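Local coordinates for enoyl-CoA hydratase subunit II (PDB 2EJ5), which probably catalyses the hydration of enoyl-CoA thioesters as a member of the crotonase family, perhaps within phenylacetic acid catabolism, at residues Y2-Y7 and N32-K37; A99-A104 and R119-K124; P46-V51 and L93-V98. All blocks are in the same frame, centred on the assembly; numbering follows the deposited sequence.

Interaction 1: Y2-Y7 and N32-K37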
loop_
_atom_site.group_PDB
_atom_site.type_symbol
_atom_site.label_atom_id
_atom_site.label_comp_id
_atom_site.label_asym_id
_atom_site.label_seq_id
_atom_site.Cartn_x
_atom_site.Cartn_y
_atom_site.Cartn_z
ATOM N N TYR A 2 9.249 36.623 9.679
ATOM C CA TYR A 2 9.801 35.646 8.738
ATOM C C TYR A 2 9.999 36.366 7.412
ATOM O O TYR A 2 9.235 37.269 7.090
ATOM C CB TYR A 2 8.824 34.465 8.529
ATOM C CG TYR A 2 8.644 33.516 9.718
ATOM C CD1 TYR A 2 9.720 32.775 10.225
ATOM C CD2 TYR A 2 7.403 33.334 10.297
ATOM C CE1 TYR A 2 9.556 31.902 11.304
ATOM C CE2 TYR A 2 7.221 32.451 11.363
ATOM C CZ TYR A 2 8.299 31.746 11.856
ATOM O OH TYR A 2 8.113 30.885 12.897
ATOM N N GLU A 3 10.995 35.959 6.628
ATOM C CA GLU A 3 11.309 36.649 5.363
ATOM C C GLU A 3 11.012 35.870 4.093
ATOM O O GLU A 3 10.798 36.473 3.036
ATOM C CB GLU A 3 12.775 37.051 5.347
ATOM C CG GLU A 3 13.250 37.526 6.684
ATOM C CD GLU A 3 14.686 37.955 6.674
ATOM O OE1 GLU A 3 15.021 38.790 7.533
ATOM O OE2 GLU A 3 15.465 37.454 5.815
ATOM N N THR A 4 11.036 34.534 4.176
ATOM C CA THR A 4 10.792 33.714 2.985
ATOM C C THR A 4 9.416 33.041 3.035
ATOM O O THR A 4 8.972 32.481 2.045
ATOM C CB THR A 4 11.854 32.622 2.802
ATOM O OG1 THR A 4 11.773 31.709 3.905
ATOM C CG2 THR A 4 13.266 33.240 2.723
ATOM N N ILE A 5 8.784 33.084 4.198
ATOM C CA ILE A 5 7.418 32.602 4.361
ATOM C C ILE A 5 6.598 33.633 5.122
ATOM O O ILE A 5 7.147 34.584 5.733
ATOM C CB ILE A 5 7.365 31.249 5.135
ATOM C CG1 ILE A 5 7.612 31.475 6.627
ATOM C CG2 ILE A 5 8.355 30.209 4.511
ATOM C CD1 ILE A 5 7.249 30.310 7.493
ATOM N N ARG A 6 5.290 33.415 5.090
ATOM C CA ARG A 6 4.307 34.174 5.843
ATOM C C ARG A 6 3.622 33.165 6.755
ATOM O O ARG A 6 3.257 32.054 6.326
ATOM C CB ARG A 6 3.321 34.859 4.875
ATOM C CG ARG A 6 2.504 36.015 5.445
ATOM C CD ARG A 6 1.942 36.890 4.278
ATOM N NE ARG A 6 0.922 36.193 3.496
ATOM C CZ ARG A 6 0.801 36.247 2.169
ATOM N NH1 ARG A 6 1.657 36.950 1.429
ATOM N NH2 ARG A 6 -0.171 35.557 1.576
ATOM N N TYR A 7 3.513 33.535 8.029
ATOM C CA TYR A 7 2.850 32.728 9.017
ATOM C C TYR A 7 1.811 33.609 9.670
ATOM O O TYR A 7 2.145 34.632 10.261
ATOM C CB TYR A 7 3.855 32.201 10.046
ATOM C CG TYR A 7 3.251 31.335 11.122
ATOM C CD1 TYR A 7 2.944 29.978 10.886
ATOM C CD2 TYR A 7 2.988 31.853 12.379
ATOM C CE1 TYR A 7 2.386 29.188 11.886
ATOM C CE2 TYR A 7 2.417 31.078 13.365
ATOM C CZ TYR A 7 2.127 29.738 13.122
ATOM O OH TYR A 7 1.590 28.978 14.143
ATOM N N ASN A 32 13.887 26.809 4.510
ATOM C CA ASN A 32 13.921 25.560 5.255
ATOM C C ASN A 32 13.858 25.801 6.742
ATOM O O ASN A 32 13.095 25.166 7.441
ATOM C CB ASN A 32 15.162 24.719 4.899
ATOM C CG ASN A 32 15.021 24.032 3.591
ATOM O OD1 ASN A 32 14.031 23.323 3.351
ATOM N ND2 ASN A 32 15.987 24.232 2.709
ATOM N N ALA A 33 14.695 26.721 7.231
ATOM C CA ALA A 33 14.743 27.013 8.629
ATOM C C ALA A 33 13.463 27.653 9.163
ATOM O O ALA A 33 13.073 27.394 10.301
ATOM C CB ALA A 33 15.945 27.918 8.927
ATOM N N GLU A 34 12.852 28.531 8.373
ATOM C CA GLU A 34 11.644 29.247 8.831
ATOM C C GLU A 34 10.452 28.292 8.873
ATOM O O GLU A 34 9.677 28.311 9.804
ATOM C CB GLU A 34 11.351 30.462 7.944
ATOM C CG GLU A 34 12.472 31.537 8.039
ATOM C CD GLU A 34 12.198 32.778 7.220
ATOM O OE1 GLU A 34 11.490 32.679 6.190
ATOM O OE2 GLU A 34 12.719 33.865 7.613
ATOM N N VAL A 35 10.345 27.422 7.870
ATOM C CA VAL A 35 9.239 26.458 7.835
ATOM C C VAL A 35 9.312 25.552 9.061
ATOM O O VAL A 35 8.292 25.305 9.694
ATOM C CB VAL A 35 9.221 25.679 6.523
ATOM C CG1 VAL A 35 8.270 24.443 6.628
ATOM C CG2 VAL A 35 8.783 26.585 5.347
ATOM N N THR A 36 10.530 25.111 9.417
ATOM C CA THR A 36 10.768 24.265 10.591
ATOM C C THR A 36 10.258 24.937 11.848
ATOM O O THR A 36 9.467 24.359 12.598
ATOM C CB THR A 36 12.297 23.886 10.765
ATOM O OG1 THR A 36 12.762 23.183 9.608
ATOM C CG2 THR A 36 12.543 22.994 11.969
ATOM N N LYS A 37 10.747 26.149 12.095
ATOM C CA LYS A 37 10.313 26.972 13.234
ATOM C C LYS A 37 8.787 27.191 13.296
ATOM O O LYS A 37 8.183 27.055 14.358
ATOM C CB LYS A 37 11.039 28.325 13.173
ATOM C CG LYS A 37 10.822 29.210 14.409
ATOM C CD LYS A 37 11.825 30.366 14.417
ATOM C CE LYS A 37 11.611 31.309 15.603
ATOM N NZ LYS A 37 10.287 32.020 15.519
#
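Glu34 reaches out from its helix into the turn formed by Tyr2 to Ile5, where its one carboxylate accepts N-H groups from the consecutive residues Glu3 and Thr4. Its CG is set beside the backbone N (chi1 -65°), and the extended chain beyond carries the carboxylate to the N-H groups of residues 3 to 5. The two oxygens divide the work. Glu3 N lies 2.9 Å from Glu34 OE2 in a nearly straight bond, met on the syn side but out of the carboxylate plane. Thr4 N lies 2.8 Å from Glu34 OE1 and uses its syn lone pair, and Ile5 N adds a weak bond to it. Thr4 OG1 also donates to Glu34 OE1, but that contact is modelled very short and its exact length is doubtful. Held by both oxygens, the carboxylate is probably restrained from turning.

The Tyr2 ring runs back along the aliphatic part of the same glutamate, with Tyr2 CD1 3.6 Å from Glu34 CB, and its plane is turned 71° from the carboxylate. Ile5 CD1 lies over one ring face, towards the rim, while Lys37 CD meets the ring at its edge. Tyr2 OH, 3.5 Å from Lys37 CG, finds its hydrogen-bond partner in Gln41, about one turn further along helix 29-44. On the apolar side of the turn, Ile5 CG2 touches Val35 CG2 at 3.7 Å. Ile5 also packs on Leu16 and Val35 on Leu18, both of strand 13-18, and Met86 of helix 75-92 closes on Val35 as well, so the contact lays helix 29-44 against the border of the sheet.

Interaction 2: A99-A104 and R119-K124; sequences AAVNGA and RLLSEK
Val101 and Leu121 lie alongside each other on neighbouring parallel strands of the crotonase fold, and beyond them Lys124 reaches back to Asn102; Val101 and Lys124 bury the most surface here. Both backbone polar atoms of Val101 are used: its N donates to Leu120 O at 2.8 Å, and its O accepts from Ser122 N at 3.0 Å. Its side chain points the same way as that of Leu121, with Leu121 CD1 3.8 Å from Val101 CB. Phe127 of strand 126-128 packs on Leu121 from the same chain.

Past the strand ends, the lysine takes over the role of the ladder. Lys124 CG is wedged between its backbone N and carbonyl carbon (chi1 76°), and a final bend at chi4 brings NZ to 2.9 Å from Asn102 O, approaching above the carbonyl plane. One water joins Lys124 NZ to Asn102 ND2, and another spans Asn102 O and Ser122 OG. In turn, Lys124 N donates to Ser122 OG at 3.2 Å, forming an ST turn that shapes the chain leading to the lysine. Asn102 OD1 accepts from Gly55 N.

The chemistry therefore changes along the contact, from backbone hydrogen bonds of the parallel ladder over apolar side chains to an ammonium group and one water, which supply the carbonyl of Asn102 where the ladder no longer serves it.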
loop_
_atom_site.group_PDB
_atom_site.type_symbol
_atom_site.label_atom_id
_atom_site.label_comp_id
_atom_site.label_asym_id
_atom_site.label_seq_id
_atom_site.Cartn_x
_atom_site.Cartn_y
_atom_site.Cartn_z
ATOM N N ALA A 99 -1.926 20.550 2.561
ATOM C CA ALA A 99 -1.189 21.158 1.436
ATOM C C ALA A 99 -2.230 21.711 0.468
ATOM O O ALA A 99 -2.978 20.948 -0.130
ATOM C CB ALA A 99 -0.323 20.140 0.747
ATOM N N ALA A 100 -2.341 23.037 0.410
ATOM C CA ALA A 100 -3.177 23.713 -0.558
ATOM C C ALA A 100 -2.335 24.011 -1.810
ATOM O O ALA A 100 -1.666 25.066 -1.901
ATOM C CB ALA A 100 -3.742 25.011 0.047
ATOM N N VAL A 101 -2.319 23.063 -2.746
ATOM C CA VAL A 101 -1.398 23.107 -3.873
ATOM C C VAL A 101 -2.041 23.993 -4.961
ATOM O O VAL A 101 -2.839 23.519 -5.766
ATOM C CB VAL A 101 -1.069 21.663 -4.416
ATOM C CG1 VAL A 101 -0.011 21.735 -5.578
ATOM C CG2 VAL A 101 -0.590 20.764 -3.270
ATOM N N ASN A 102 -1.717 25.282 -4.918
ATOM C CA ASN A 102 -2.304 26.312 -5.802
ATOM C C ASN A 102 -1.801 26.313 -7.244
ATOM O O ASN A 102 -2.474 26.839 -8.139
ATOM C CB ASN A 102 -2.083 27.710 -5.211
ATOM C CG ASN A 102 -0.636 27.981 -4.869
ATOM O OD1 ASN A 102 -0.065 27.334 -3.981
ATOM N ND2 ASN A 102 -0.034 28.979 -5.543
ATOM N N GLY A 103 -0.629 25.720 -7.471
ATOM C CA GLY A 103 -0.075 25.628 -8.819
ATOM C C GLY A 103 1.001 24.548 -8.817
ATOM O O GLY A 103 0.879 23.565 -8.085
ATOM N N ALA A 104 2.041 24.730 -9.627
ATOM C CA ALA A 104 3.096 23.741 -9.783
ATOM C C ALA A 104 3.812 23.357 -8.502
ATOM O O ALA A 104 4.317 24.218 -7.773
ATOM C CB ALA A 104 4.100 24.200 -10.831
ATOM N N ARG A 119 -4.232 16.934 0.497
ATOM C CA ARG A 119 -3.708 17.704 -0.644
ATOM C C ARG A 119 -4.915 18.205 -1.455
ATOM O O ARG A 119 -5.651 17.395 -2.035
ATOM C CB ARG A 119 -2.816 16.837 -1.569
ATOM C CG ARG A 119 -1.343 16.597 -1.056
ATOM C CD ARG A 119 -0.653 15.380 -1.730
ATOM N NE ARG A 119 -1.335 14.205 -1.216
ATOM C CZ ARG A 119 -1.162 13.742 0.018
ATOM N NH1 ARG A 119 -0.286 14.318 0.824
ATOM N NH2 ARG A 119 -1.870 12.714 0.458
ATOM N N LEU A 120 -5.150 19.517 -1.420
ATOM C CA LEU A 120 -6.227 20.128 -2.181
ATOM C C LEU A 120 -5.529 20.717 -3.381
ATOM O O LEU A 120 -4.696 21.601 -3.227
ATOM C CB LEU A 120 -6.911 21.253 -1.371
ATOM C CG LEU A 120 -7.461 20.927 0.013
ATOM C CD1 LEU A 120 -8.067 22.192 0.690
ATOM C CD2 LEU A 120 -8.537 19.792 -0.080
ATOM N N LEU A 121 -5.864 20.233 -4.562
ATOM C CA LEU A 121 -5.198 20.705 -5.758
ATOM C C LEU A 121 -6.137 21.670 -6.488
ATOM O O LEU A 121 -7.285 21.343 -6.747
ATOM C CB LEU A 121 -4.843 19.543 -6.662
ATOM C CG LEU A 121 -3.487 18.831 -6.486
ATOM C CD1 LEU A 121 -3.075 18.474 -5.070
ATOM C CD2 LEU A 121 -3.527 17.588 -7.369
ATOM N N SER A 122 -5.633 22.855 -6.789
ATOM C CA SER A 122 -6.346 23.751 -7.680
ATOM C C SER A 122 -6.404 23.103 -9.049
ATOM O O SER A 122 -5.566 22.246 -9.369
ATOM C CB SER A 122 -5.623 25.083 -7.750
ATOM O OG SER A 122 -5.918 25.674 -8.987
ATOM N N GLU A 123 -7.360 23.499 -9.898
ATOM C CA GLU A 123 -7.439 22.836 -11.201
ATOM C C GLU A 123 -6.197 23.059 -12.073
ATOM O O GLU A 123 -5.976 22.320 -13.027
ATOM C CB GLU A 123 -8.729 23.174 -11.966
ATOM C CG GLU A 123 -8.857 24.583 -12.453
ATOM C CD GLU A 123 -10.235 24.850 -13.135
ATOM O OE1 GLU A 123 -10.626 24.072 -14.060
ATOM O OE2 GLU A 123 -10.908 25.841 -12.749
ATOM N N LYS A 124 -5.380 24.057 -11.729
ATOM C CA LYS A 124 -4.180 24.370 -12.500
ATOM C C LYS A 124 -2.879 23.841 -11.849
ATOM O O LYS A 124 -1.797 24.077 -12.369
ATOM C CB LYS A 124 -4.078 25.876 -12.743
ATOM C CG LYS A 124 -3.633 26.698 -11.549
ATOM C CD LYS A 124 -3.292 28.148 -11.967
ATOM C CE LYS A 124 -3.116 29.066 -10.759
ATOM N NZ LYS A 124 -1.788 28.847 -10.067
HETATM O O HOH W 1 -5.272 28.519 -7.863
HETATM O O HOH W 2 -1.840 30.426 -7.780
#

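Interaction 3: P46-V51 and L93-V98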
loop_
_atom_site.group_PDB
_atom_site.type_symbol
_atom_site.label_atom_id
_atom_site.label_comp_id
_atom_site.label_asym_id
_atom_site.label_seq_id
_atom_site.Cartn_x
_atom_site.Cartn_y
_atom_site.Cartn_z
ATOM N N PRO A 46 -1.715 26.214 21.417
ATOM C CA PRO A 46 -3.031 25.652 21.728
ATOM C C PRO A 46 -4.179 26.296 20.948
ATOM O O PRO A 46 -5.280 25.734 20.880
ATOM C CB PRO A 46 -3.192 25.972 23.222
ATOM C CG PRO A 46 -2.357 27.185 23.436
ATOM C CD PRO A 46 -1.142 26.897 22.598
ATOM N N ASN A 47 -3.929 27.447 20.351
ATOM C CA ASN A 47 -4.966 28.110 19.586
ATOM C C ASN A 47 -4.984 27.629 18.133
ATOM O O ASN A 47 -5.951 27.872 17.433
ATOM C CB ASN A 47 -4.816 29.630 19.639
ATOM C CG ASN A 47 -5.973 30.364 18.939
ATOM O OD1 ASN A 47 -7.161 30.165 19.257
ATOM N ND2 ASN A 47 -5.627 31.185 17.969
ATOM N N VAL A 48 -3.911 26.953 17.701
ATOM C CA VAL A 48 -3.801 26.445 16.330
ATOM C C VAL A 48 -4.365 25.024 16.298
ATOM O O VAL A 48 -3.922 24.156 17.060
ATOM C CB VAL A 48 -2.318 26.465 15.807
ATOM C CG1 VAL A 48 -2.194 25.736 14.418
ATOM C CG2 VAL A 48 -1.824 27.899 15.681
ATOM N N ARG A 49 -5.388 24.806 15.469
ATOM C CA ARG A 49 -6.010 23.481 15.359
ATOM C C ARG A 49 -5.897 22.887 13.954
ATOM O O ARG A 49 -6.312 21.766 13.739
ATOM C CB ARG A 49 -7.467 23.517 15.848
ATOM C CG ARG A 49 -7.581 23.655 17.401
ATOM C CD ARG A 49 -8.977 24.059 17.814
ATOM N NE ARG A 49 -9.883 22.913 17.784
ATOM C CZ ARG A 49 -11.193 23.005 17.957
ATOM N NH1 ARG A 49 -11.756 24.221 18.140
ATOM N NH2 ARG A 49 -11.945 21.907 17.901
ATOM N N CYS A 50 -5.359 23.646 13.005
ATOM C CA CYS A 50 -5.122 23.169 11.651
ATOM C C CYS A 50 -4.015 23.980 11.052
ATOM O O CYS A 50 -3.827 25.160 11.403
ATOM C CB CYS A 50 -6.375 23.313 10.763
ATOM S SG CYS A 50 -6.283 22.484 9.108
ATOM N N VAL A 51 -3.267 23.377 10.148
ATOM C CA VAL A 51 -2.236 24.121 9.444
ATOM C C VAL A 51 -2.480 24.039 7.970
ATOM O O VAL A 51 -2.810 22.976 7.446
ATOM C CB VAL A 51 -0.778 23.608 9.765
ATOM C CG1 VAL A 51 0.266 24.396 8.962
ATOM C CG2 VAL A 51 -0.491 23.749 11.248
ATOM N N LEU A 93 4.630 16.655 13.682
ATOM C CA LEU A 93 3.515 17.556 13.986
ATOM C C LEU A 93 2.171 16.817 14.072
ATOM O O LEU A 93 1.742 16.185 13.088
ATOM C CB LEU A 93 3.455 18.685 12.938
ATOM C CG LEU A 93 2.358 19.760 13.009
ATOM C CD1 LEU A 93 2.370 20.491 14.382
ATOM C CD2 LEU A 93 2.562 20.723 11.897
ATOM N N GLU A 94 1.503 16.949 15.225
ATOM C CA GLU A 94 0.249 16.258 15.550
ATOM C C GLU A 94 -0.989 17.154 15.383
ATOM O O GLU A 94 -1.938 17.061 16.178
ATOM C CB GLU A 94 0.218 15.829 17.016
ATOM C CG GLU A 94 1.448 15.222 17.662
ATOM C CD GLU A 94 1.566 13.776 17.359
ATOM O OE1 GLU A 94 1.143 13.483 16.240
ATOM O OE2 GLU A 94 2.062 12.940 18.169
ATOM N N LYS A 95 -0.942 18.113 14.478
ATOM C CA LYS A 95 -2.133 18.872 14.122
ATOM C C LYS A 95 -2.320 18.510 12.662
ATOM O O LYS A 95 -1.322 18.170 12.006
ATOM C CB LYS A 95 -1.881 20.381 14.229
ATOM C CG LYS A 95 -1.327 20.884 15.611
ATOM C CD LYS A 95 -2.392 21.404 16.482
ATOM C CE LYS A 95 -1.885 21.817 17.880
ATOM N NZ LYS A 95 -1.483 23.255 17.850
ATOM N N PRO A 96 -3.566 18.605 12.143
ATOM C CA PRO A 96 -3.721 18.300 10.737
ATOM C C PRO A 96 -3.087 19.360 9.860
ATOM O O PRO A 96 -3.108 20.566 10.191
ATOM C CB PRO A 96 -5.263 18.213 10.535
ATOM C CG PRO A 96 -5.850 19.132 11.578
ATOM C CD PRO A 96 -4.856 18.981 12.786
ATOM N N VAL A 97 -2.525 18.920 8.752
ATOM C CA VAL A 97 -1.804 19.802 7.841
ATOM C C VAL A 97 -2.322 19.574 6.447
ATOM O O VAL A 97 -2.261 18.442 5.899
ATOM C CB VAL A 97 -0.263 19.560 7.871
ATOM C CG1 VAL A 97 0.455 20.538 6.982
ATOM C CG2 VAL A 97 0.275 19.636 9.310
ATOM N N VAL A 98 -2.856 20.645 5.870
ATOM C CA VAL A 98 -3.338 20.606 4.530
ATOM C C VAL A 98 -2.342 21.261 3.597
ATOM O O VAL A 98 -1.960 22.417 3.809
ATOM C CB VAL A 98 -4.695 21.423 4.430
ATOM C CG1 VAL A 98 -5.254 21.308 3.034
ATOM C CG2 VAL A 98 -5.683 20.953 5.503
#
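Val51 and Val97 form a parallel beta bridge, CA to CA 4.6 Å, in which Val51 N donates to Pro96 O and Val51 O accepts from Val98 N. With helix 75-92 in the intervening chain, this is a beta-alpha-beta crossover of the crotonase fold, near the beginning of the pairing. The side chains of Val51 and Val97 lie on one face of the sheet, Val51 CB 4.1 Å from Val97 CG2, and Leu93 closes on Val51 from the end of the preceding helix. Ala42 of helix 29-44 packs on Val51 too. Across the sheet, Cys50 SG touches both Pro96 CG and Val98 CG2, 4.0 Å from the latter. Its SG is placed there by standing anti to the backbone N (chi1 -170°). Leu196 of helix 185-197 covers both Cys50 and Val98.

Ahead of the bridge, Lys95 replaces the sheet bonding with its side chain. The chain bends sharply at chi2 (-97°), an unusual value, and again at chi4, which folds CD and CE over Val48 O and brings NZ to 2.7 Å from that oxygen. The donor comes in tilted from the carbonyl plane. Lys95 NZ also donates to Ala42 O and Asp45 O, so one ammonium group gathers three carbonyls from the end of helix 29-44 and the loop that follows. A leucine in its place would probably leave these carbonyls without their common donor and set the loop before strand 50-55 looser against the crossover. Pro96, which cannot donate a backbone N-H, instead brings its ring to Arg49 O, with Pro96 CD 3.3 Å from that oxygen. At the bridge itself, Val51 O has a second, softer partner: Val97 CA, 3.4 Å from it, in a CA-H...O contact.

The three contacts all reach the same six-stranded sheet and follow the chain in the order interaction 1, interaction 3, interaction 2. Interaction 1 ties helix 29-44 to the amino-terminal turn and the first residue of strand 5-10; interaction 3 starts the pairing of strands 50-55 and 97-101, and interaction 2 carries 97-101 on to 118-122. Their centres lie 16 to 20 Å apart. Interaction 3 touches both others, through Tyr7 against Val48 and through Val98 against Leu120, whereas interactions 1 and 2 stay about 10 Å apart at their nearest atoms. Strand 97-101 pairs with both 50-55 and 118-122, so interactions 2 and 3 lie on neighbouring strands inside the sheet and interaction 1 at its edge within the chain.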